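Lipoprotein (Colwellia psychrerythraea, PDB 3O0Y) is of unknown function but is a putative lipoprotein of the DUF885 family, which belongs to the MA clan of peptidases. Local coordinates at residues A[338-347]-A[424-432]; A[446-454]-A[586-594]. One frame throughout, in Å; residues are numbered along the deposited sequence.

Interaction 1 (A[338-347]-A[424-432])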
loop_
_atom_site.group_PDB
_atom_site.type_symbol
_atom_site.label_atom_id
_atom_site.label_comp_id
_atom_site.label_asym_id
_atom_site.label_seq_id
_atom_site.Cartn_x
_atom_site.Cartn_y
_atom_site.Cartn_z
ATOM N N MET A 338 13.975 0.591 24.174
ATOM C CA MET A 338 13.821 -0.258 23.015
ATOM C C MET A 338 15.093 -0.311 22.150
ATOM O O MET A 338 15.472 -1.377 21.627
ATOM C CB MET A 338 12.618 0.181 22.192
ATOM C CG MET A 338 11.251 0.051 22.926
ATOM S SD MET A 338 10.816 -1.574 23.577
ATOM C CE MET A 338 10.833 -2.541 22.036
ATOM N N VAL A 339 15.785 0.815 22.049
ATOM C CA VAL A 339 17.121 0.819 21.394
ATOM C C VAL A 339 18.110 -0.090 22.080
ATOM O O VAL A 339 18.808 -0.850 21.423
ATOM C CB VAL A 339 17.647 2.252 21.327
ATOM C CG1 VAL A 339 19.112 2.218 20.973
ATOM C CG2 VAL A 339 16.800 3.084 20.357
ATOM N N ALA A 340 18.135 -0.063 23.418
ATOM C CA ALA A 340 18.995 -0.908 24.209
ATOM C C ALA A 340 18.657 -2.391 23.981
ATOM O O ALA A 340 19.561 -3.200 23.783
ATOM C CB ALA A 340 18.841 -0.600 25.763
ATOM N N LEU A 341 17.381 -2.729 23.930
ATOM C CA LEU A 341 17.029 -4.103 23.732
ATOM C C LEU A 341 17.502 -4.550 22.351
ATOM O O LEU A 341 17.868 -5.672 22.180
ATOM C CB LEU A 341 15.521 -4.319 23.860
ATOM C CG LEU A 341 14.923 -4.207 25.274
ATOM C CD1 LEU A 341 13.384 -4.077 25.237
ATOM C CD2 LEU A 341 15.368 -5.331 26.193
ATOM N N ASN A 342 17.389 -3.693 21.339
ATOM C CA ASN A 342 17.759 -4.075 19.981
ATOM C C ASN A 342 19.271 -4.395 19.901
ATOM O O ASN A 342 19.689 -5.040 18.943
ATOM C CB ASN A 342 17.382 -2.931 19.097
ATOM C CG ASN A 342 17.058 -3.302 17.643
ATOM O OD1 ASN A 342 17.693 -4.175 17.021
ATOM N ND2 ASN A 342 16.181 -2.483 17.053
ATOM N N GLU A 343 20.074 -4.050 20.913
ATOM C CA GLU A 343 21.493 -4.359 20.924
ATOM C C GLU A 343 21.814 -5.687 21.549
ATOM O O GLU A 343 22.934 -6.204 21.375
ATOM C CB GLU A 343 22.292 -3.273 21.624
ATOM C CG GLU A 343 21.924 -1.868 21.211
ATOM C CD GLU A 343 22.667 -1.338 20.043
ATOM O OE1 GLU A 343 23.312 -2.193 19.354
ATOM O OE2 GLU A 343 22.590 -0.063 19.833
ATOM N N GLU A 344 20.839 -6.342 22.206
ATOM C CA GLU A 344 21.183 -7.529 22.926
ATOM C C GLU A 344 21.206 -8.772 22.085
ATOM O O GLU A 344 20.348 -8.959 21.221
ATOM C CB GLU A 344 20.192 -7.749 24.092
ATOM C CG GLU A 344 20.209 -6.577 25.087
ATOM C CD GLU A 344 19.196 -6.711 26.235
ATOM O OE1 GLU A 344 18.446 -7.739 26.263
ATOM O OE2 GLU A 344 19.157 -5.737 27.077
ATOM N N PRO A 345 22.198 -9.656 22.324
ATOM C CA PRO A 345 22.305 -10.764 21.441
ATOM C C PRO A 345 21.096 -11.711 21.386
ATOM O O PRO A 345 20.868 -12.365 20.364
ATOM C CB PRO A 345 23.569 -11.516 21.921
ATOM C CG PRO A 345 23.954 -10.914 23.154
ATOM C CD PRO A 345 23.312 -9.588 23.282
ATOM N N ARG A 346 20.347 -11.851 22.484
ATOM C CA ARG A 346 19.218 -12.705 22.482
ATOM C C ARG A 346 18.154 -12.248 21.465
ATOM O O ARG A 346 17.290 -13.028 21.176
ATOM C CB ARG A 346 18.575 -12.778 23.875
ATOM C CG ARG A 346 18.075 -11.473 24.370
ATOM C CD ARG A 346 17.584 -11.588 25.834
ATOM N NE ARG A 346 17.355 -10.287 26.434
ATOM C CZ ARG A 346 16.553 -10.051 27.477
ATOM N NH1 ARG A 346 15.857 -11.039 28.094
ATOM N NH2 ARG A 346 16.476 -8.829 27.909
ATOM N N PHE A 347 18.208 -11.009 21.010
ATOM C CA PHE A 347 17.210 -10.419 20.095
ATOM C C PHE A 347 17.707 -10.295 18.658
ATOM O O PHE A 347 17.020 -9.672 17.820
ATOM C CB PHE A 347 16.625 -9.111 20.604
ATOM C CG PHE A 347 15.935 -9.229 21.932
ATOM C CD1 PHE A 347 14.925 -10.184 22.114
ATOM C CD2 PHE A 347 16.294 -8.428 23.021
ATOM C CE1 PHE A 347 14.312 -10.308 23.331
ATOM C CE2 PHE A 347 15.655 -8.541 24.215
ATOM C CZ PHE A 347 14.694 -9.507 24.399
ATOM N N MET A 424 20.244 -7.619 9.813
ATOM C CA MET A 424 19.658 -8.352 10.933
ATOM C C MET A 424 19.323 -7.365 12.084
ATOM O O MET A 424 18.398 -7.585 12.864
ATOM C CB MET A 424 20.500 -9.571 11.353
ATOM C CG MET A 424 20.434 -10.847 10.387
ATOM S SD MET A 424 18.811 -11.472 9.942
ATOM C CE MET A 424 18.396 -10.349 8.507
ATOM N N LYS A 425 20.067 -6.261 12.181
ATOM C CA LYS A 425 19.806 -5.296 13.255
ATOM C C LYS A 425 18.448 -4.617 13.077
ATOM O O LYS A 425 17.842 -4.154 14.052
ATOM C CB LYS A 425 20.924 -4.245 13.377
ATOM C CG LYS A 425 22.363 -4.763 13.223
ATOM C CD LYS A 425 22.803 -5.673 14.367
ATOM C CE LYS A 425 24.339 -5.589 14.712
ATOM N NZ LYS A 425 24.982 -4.321 14.231
ATOM N N ALA A 426 17.947 -4.610 11.844
ATOM C CA ALA A 426 16.648 -4.068 11.482
ATOM C C ALA A 426 15.500 -5.093 11.673
ATOM O O ALA A 426 14.367 -4.803 11.402
ATOM C CB ALA A 426 16.698 -3.564 10.007
ATOM N N ASN A 427 15.856 -6.307 12.063
ATOM C CA ASN A 427 14.925 -7.426 12.300
ATOM C C ASN A 427 15.041 -8.006 13.680
ATOM O O ASN A 427 15.233 -9.216 13.827
ATOM C CB ASN A 427 15.190 -8.537 11.288
ATOM C CG ASN A 427 14.749 -8.162 9.847
ATOM O OD1 ASN A 427 15.588 -7.786 8.985
ATOM N ND2 ASN A 427 13.493 -8.261 9.599
ATOM N N PRO A 428 14.983 -7.147 14.701
ATOM C CA PRO A 428 15.089 -7.696 16.045
ATOM C C PRO A 428 14.021 -8.762 16.253
ATOM O O PRO A 428 12.869 -8.656 15.819
ATOM C CB PRO A 428 14.807 -6.495 16.947
ATOM C CG PRO A 428 13.980 -5.543 16.136
ATOM C CD PRO A 428 14.560 -5.731 14.706
ATOM N N LYS A 429 14.376 -9.800 16.986
ATOM C CA LYS A 429 13.443 -10.878 17.152
ATOM C C LYS A 429 12.098 -10.474 17.731
ATOM O O LYS A 429 11.081 -11.132 17.420
ATOM C CB LYS A 429 14.007 -11.998 17.978
ATOM C CG LYS A 429 15.299 -12.632 17.323
ATOM C CD LYS A 429 15.674 -13.908 18.049
ATOM C CE LYS A 429 16.962 -14.529 17.474
ATOM N NZ LYS A 429 17.266 -15.849 18.097
ATOM N N PHE A 430 12.122 -9.509 18.625
ATOM C CA PHE A 430 10.887 -9.056 19.346
ATOM C C PHE A 430 9.907 -8.278 18.469
ATOM O O PHE A 430 8.830 -7.947 18.911
ATOM C CB PHE A 430 11.247 -8.251 20.586
ATOM C CG PHE A 430 12.129 -7.052 20.350
ATOM C CD1 PHE A 430 11.636 -5.912 19.760
ATOM C CD2 PHE A 430 13.446 -7.044 20.801
ATOM C CE1 PHE A 430 12.394 -4.802 19.586
ATOM C CE2 PHE A 430 14.266 -5.909 20.620
ATOM C CZ PHE A 430 13.761 -4.792 20.039
ATOM N N GLY A 431 10.310 -7.947 17.234
ATOM C CA GLY A 431 9.409 -7.258 16.316
ATOM C C GLY A 431 8.793 -8.092 15.207
ATOM O O GLY A 431 7.910 -7.624 14.464
ATOM N N LEU A 432 9.235 -9.339 15.093
ATOM C CA LEU A 432 8.822 -10.157 13.972
ATOM C C LEU A 432 7.414 -10.728 14.051
ATOM O O LEU A 432 6.785 -10.893 13.009
ATOM C CB LEU A 432 9.857 -11.235 13.745
ATOM C CG LEU A 432 9.742 -12.111 12.509
ATOM C CD1 LEU A 432 9.806 -11.261 11.228
ATOM C CD2 LEU A 432 10.942 -13.205 12.491
HETATM O O HOH W 1 17.314 -15.632 20.852
#

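Interaction 2 (A[446-454]-A[586-594])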
loop_
_atom_site.group_PDB
_atom_site.type_symbol
_atom_site.label_atom_id
_atom_site.label_comp_id
_atom_site.label_asym_id
_atom_site.label_seq_id
_atom_site.Cartn_x
_atom_site.Cartn_y
_atom_site.Cartn_z
ATOM N N TRP A 446 -5.257 -12.241 5.130
ATOM C CA TRP A 446 -6.529 -12.790 5.494
ATOM C C TRP A 446 -7.645 -11.851 4.955
ATOM O O TRP A 446 -8.621 -12.315 4.372
ATOM C CB TRP A 446 -6.616 -12.997 7.001
ATOM C CG TRP A 446 -7.717 -13.928 7.451
ATOM C CD1 TRP A 446 -8.914 -13.573 8.019
ATOM C CD2 TRP A 446 -7.664 -15.347 7.487
ATOM N NE1 TRP A 446 -9.600 -14.683 8.388
ATOM C CE2 TRP A 446 -8.875 -15.787 8.062
ATOM C CE3 TRP A 446 -6.708 -16.288 7.090
ATOM C CZ2 TRP A 446 -9.166 -17.127 8.255
ATOM C CZ3 TRP A 446 -7.008 -17.603 7.288
ATOM C CH2 TRP A 446 -8.188 -18.019 7.915
ATOM N N GLN A 447 -7.460 -10.559 5.146
ATOM C CA GLN A 447 -8.481 -9.566 4.786
ATOM C C GLN A 447 -8.609 -9.441 3.294
ATOM O O GLN A 447 -9.732 -9.611 2.750
ATOM C CB GLN A 447 -8.187 -8.236 5.437
ATOM C CG GLN A 447 -9.104 -7.103 5.105
ATOM C CD GLN A 447 -8.700 -6.399 3.853
ATOM O OE1 GLN A 447 -7.669 -5.751 3.803
ATOM N NE2 GLN A 447 -9.633 -6.391 2.850
ATOM N N ILE A 448 -7.477 -9.240 2.629
ATOM C CA ILE A 448 -7.505 -9.053 1.137
ATOM C C ILE A 448 -8.037 -10.293 0.407
ATOM O O ILE A 448 -8.840 -10.218 -0.501
ATOM C CB ILE A 448 -6.119 -8.637 0.648
ATOM C CG1 ILE A 448 -5.903 -7.175 1.023
ATOM C CG2 ILE A 448 -5.897 -8.861 -0.883
ATOM C CD1 ILE A 448 -4.503 -6.702 0.894
ATOM N N ALA A 449 -7.583 -11.463 0.802
ATOM C CA ALA A 449 -8.046 -12.678 0.222
ATOM C C ALA A 449 -9.536 -12.929 0.438
ATOM O O ALA A 449 -10.278 -13.299 -0.502
ATOM C CB ALA A 449 -7.180 -13.891 0.782
ATOM N N LEU A 450 -10.034 -12.661 1.656
ATOM C CA LEU A 450 -11.489 -12.727 1.871
ATOM C C LEU A 450 -12.230 -11.738 0.965
ATOM O O LEU A 450 -13.271 -12.075 0.439
ATOM C CB LEU A 450 -11.852 -12.564 3.353
ATOM C CG LEU A 450 -11.570 -13.764 4.222
ATOM C CD1 LEU A 450 -11.703 -13.387 5.750
ATOM C CD2 LEU A 450 -12.517 -15.006 3.843
ATOM N N ASN A 451 -11.720 -10.517 0.816
ATOM C CA ASN A 451 -12.410 -9.557 -0.018
ATOM C C ASN A 451 -12.443 -10.051 -1.467
ATOM O O ASN A 451 -13.502 -9.948 -2.104
ATOM C CB ASN A 451 -11.707 -8.242 0.029
ATOM C CG ASN A 451 -12.552 -7.094 -0.485
ATOM O OD1 ASN A 451 -13.660 -7.269 -1.087
ATOM N ND2 ASN A 451 -12.047 -5.906 -0.278
ATOM N N LEU A 452 -11.336 -10.657 -1.941
ATOM C CA LEU A 452 -11.336 -11.171 -3.301
ATOM C C LEU A 452 -12.351 -12.269 -3.488
ATOM O O LEU A 452 -13.016 -12.354 -4.538
ATOM C CB LEU A 452 -9.976 -11.732 -3.647
ATOM C CG LEU A 452 -8.894 -10.747 -3.909
ATOM C CD1 LEU A 452 -7.508 -11.560 -4.040
ATOM C CD2 LEU A 452 -9.163 -9.816 -5.130
ATOM N N ASP A 453 -12.569 -13.086 -2.433
ATOM C CA ASP A 453 -13.534 -14.145 -2.495
ATOM C C ASP A 453 -15.052 -13.711 -2.586
ATOM O O ASP A 453 -15.927 -14.571 -2.845
ATOM C CB ASP A 453 -13.414 -15.070 -1.303
ATOM C CG ASP A 453 -12.305 -16.098 -1.408
ATOM O OD1 ASP A 453 -11.854 -16.469 -2.514
ATOM O OD2 ASP A 453 -11.859 -16.529 -0.278
ATOM N N GLN A 454 -15.355 -12.439 -2.370
ATOM C CA GLN A 454 -16.715 -11.932 -2.472
ATOM C C GLN A 454 -17.159 -11.721 -3.887
ATOM O O GLN A 454 -17.347 -10.596 -4.382
ATOM C CB GLN A 454 -16.917 -10.702 -1.569
ATOM C CG GLN A 454 -16.399 -10.908 -0.123
ATOM C CD GLN A 454 -16.855 -12.203 0.539
ATOM O OE1 GLN A 454 -15.998 -13.003 0.989
ATOM N NE2 GLN A 454 -18.123 -12.455 0.540
ATOM N N VAL A 586 -18.783 -9.643 10.025
ATOM C CA VAL A 586 -19.359 -8.373 9.525
ATOM C C VAL A 586 -18.277 -7.449 9.017
ATOM O O VAL A 586 -18.463 -6.759 7.968
ATOM C CB VAL A 586 -20.163 -7.634 10.681
ATOM C CG1 VAL A 586 -20.678 -6.224 10.177
ATOM C CG2 VAL A 586 -21.269 -8.495 11.187
ATOM N N VAL A 587 -17.129 -7.403 9.683
ATOM C CA VAL A 587 -16.084 -6.492 9.255
ATOM C C VAL A 587 -15.411 -6.936 7.924
ATOM O O VAL A 587 -15.108 -6.147 7.053
ATOM C CB VAL A 587 -15.030 -6.296 10.358
ATOM C CG1 VAL A 587 -13.809 -5.437 9.873
ATOM C CG2 VAL A 587 -15.691 -5.636 11.556
ATOM N N LEU A 588 -15.169 -8.223 7.813
ATOM C CA LEU A 588 -14.345 -8.732 6.709
ATOM C C LEU A 588 -15.143 -9.175 5.482
ATOM O O LEU A 588 -14.629 -9.109 4.356
ATOM C CB LEU A 588 -13.524 -9.930 7.220
ATOM C CG LEU A 588 -12.411 -9.623 8.240
ATOM C CD1 LEU A 588 -11.787 -10.896 8.768
ATOM C CD2 LEU A 588 -11.362 -8.772 7.534
ATOM N N LEU A 589 -16.289 -9.810 5.697
ATOM C CA LEU A 589 -16.934 -10.507 4.564
ATOM C C LEU A 589 -17.694 -9.593 3.642
ATOM O O LEU A 589 -18.214 -10.026 2.597
ATOM C CB LEU A 589 -17.788 -11.696 5.033
ATOM C CG LEU A 589 -17.101 -12.834 5.841
ATOM C CD1 LEU A 589 -18.118 -13.960 6.257
ATOM C CD2 LEU A 589 -15.825 -13.374 5.088
ATOM N N ASN A 590 -17.837 -8.327 4.030
ATOM C CA ASN A 590 -18.408 -7.325 3.175
ATOM C C ASN A 590 -17.375 -6.481 2.442
ATOM O O ASN A 590 -17.731 -5.544 1.734
ATOM C CB ASN A 590 -19.411 -6.459 3.978
ATOM C CG ASN A 590 -20.507 -7.311 4.637
ATOM O OD1 ASN A 590 -21.293 -7.916 3.913
ATOM N ND2 ASN A 590 -20.550 -7.390 5.941
ATOM N N GLY A 591 -16.107 -6.850 2.529
ATOM C CA GLY A 591 -15.058 -6.200 1.750
ATOM C C GLY A 591 -14.583 -4.904 2.375
ATOM O O GLY A 591 -15.162 -4.394 3.321
ATOM N N ALA A 592 -13.562 -4.329 1.767
ATOM C CA ALA A 592 -13.043 -3.044 2.163
ATOM C C ALA A 592 -14.052 -1.966 1.795
ATOM O O ALA A 592 -14.555 -1.918 0.667
ATOM C CB ALA A 592 -11.646 -2.752 1.442
ATOM N N VAL A 593 -14.370 -1.121 2.758
ATOM C CA VAL A 593 -15.479 -0.135 2.630
ATOM C C VAL A 593 -15.105 1.145 3.408
ATOM O O VAL A 593 -14.274 1.134 4.291
ATOM C CB VAL A 593 -16.794 -0.709 3.202
ATOM C CG1 VAL A 593 -17.404 -1.853 2.288
ATOM C CG2 VAL A 593 -16.559 -1.286 4.673
ATOM N N PRO A 594 -15.773 2.259 3.111
ATOM C CA PRO A 594 -15.697 3.436 3.970
ATOM C C PRO A 594 -16.236 3.134 5.323
ATOM O O PRO A 594 -17.091 2.242 5.493
ATOM C CB PRO A 594 -16.591 4.456 3.255
ATOM C CG PRO A 594 -16.966 3.890 1.983
ATOM C CD PRO A 594 -16.728 2.430 2.000
HETATM O O HOH W 2 -12.418 -7.582 3.483
#

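Interaction 1 (A[338-347]-A[424-432])
An edge-to-face aromatic pair, Phe430 against Phe347, ties the loop between strand 416-419 and helix 432-439 to helix 334-342 and the 3-10 segment 345-347 after it. The ring centroids lie 5.1 Å apart and the planes meet at 79°. Phe430 gives the edge: its CD2 stands over one face of Phe347, toward the rim, 3.5 Å from Phe347 CG. Arg346 CG covers the opposite face of the Phe347 ring, over its centre. Phe430 CG lies between its own N and carbonyl carbon, chi1 56°, and this turns the ring in toward 338-347. There Phe430 CE2 is 3.8 Å from Leu341 CB. Further round the rim, Phe430 CE1 is 3.7 Å from Met338 CE. Met338 reaches it because its chain bends at both chi2 and chi3. Within its own loop, Pro428 CB lies on one face of the Phe430 ring. Phe492 and Gln499 of helix 491-515 also touch Phe430, so the ring is buried where three parts of the chain meet. With an alanine here, the Phe347 face is likely to lose its edge partner and a gap to open between Met338, Leu341 and Phe347. The backbones are joined beside the rings. Lys429 N donates to Phe347 O over 2.8 Å, nearly straight at 165°, although it lies tilted out of the carbonyl plane. Pro428 CA adds a CA-H...O contact of 3.3 Å to Phe347 O. At the outer side, Glu344 OE1 takes both NE and NH2 of Arg346, side-on and in the guanidinium plane. The extended Lys429 chain runs past the Arg346 carbonyl to a bridging water. This water donates to Arg346 O at 2.6 Å and accepts from Lys429 NZ at 2.8 Å.

Interaction 2 (A[446-454]-A[586-594])
Leu588 holds its CG anti to its carbonyl carbon (chi1 -69°) with an extended end, and this turns both methyls against side chains of helix 444-452. Gln447 has CG opposite its backbone N (chi1 177°) and then bends at chi2 (-86°), which lays CG beside Leu588 and carries the amide on toward the turn. Leu588 CD2 sits 3.7 Å from Gln447 CG. The other methyl, Leu588 CD1, is shared. It lies 3.9 Å from Leu450 CD1, and it meets the edge of the Trp446 indole in plane, 4.0 Å from Trp446 CD1. Leu450 CD2 turns to Leu589, 3.9 Å from Leu589 CD2.

The partner is the last part of helix 580-588 and the type I beta turn from Leu588 to Gly591, which leads on to Pro594, the N-cap of helix 595-608. Asn590 ND2 donates to Val586 O and braces this turn. Asn451 comes up against the turn, its CG 3.5 Å from Gly591 CA. The positive phi of Gly591 and the close approach of Asn451 both suit a residue without a side chain. The contact joins helix 444-452 to the turn before helix 595-608, in a family of the peptidase MA clan.

A water links the two sides, accepting from Gln447 NE2 at 3.1 Å and donating to Leu588 O at 2.8 Å. Leu588 O also accepts from Gly591 N. The chemistry implies a leucine-rich interface in which water and turn together satisfy the Leu588 carbonyl, where helix 580-588 gives way to the turn.

Overall arrangement
The two contacts follow one another along the chain and share no segment. Their centres lie about 34 Å apart and their nearest atoms about 14 Å apart, with no touch. Interaction 2 is buried, its centre about 16 Å from the centre of the chain. Interaction 1 is only partly buried, its centre about 26 Å from it. Interaction 1 sets a loop against helix 334-342 and its following 3-10 segment. Interaction 2 sets helix 444-452 against helix 580-588 and its turn. The first is aromatic, with a direct backbone bond and charged groups on its outer side. The second is mainly aliphatic, and its one clear polar link across the contact passes through a water.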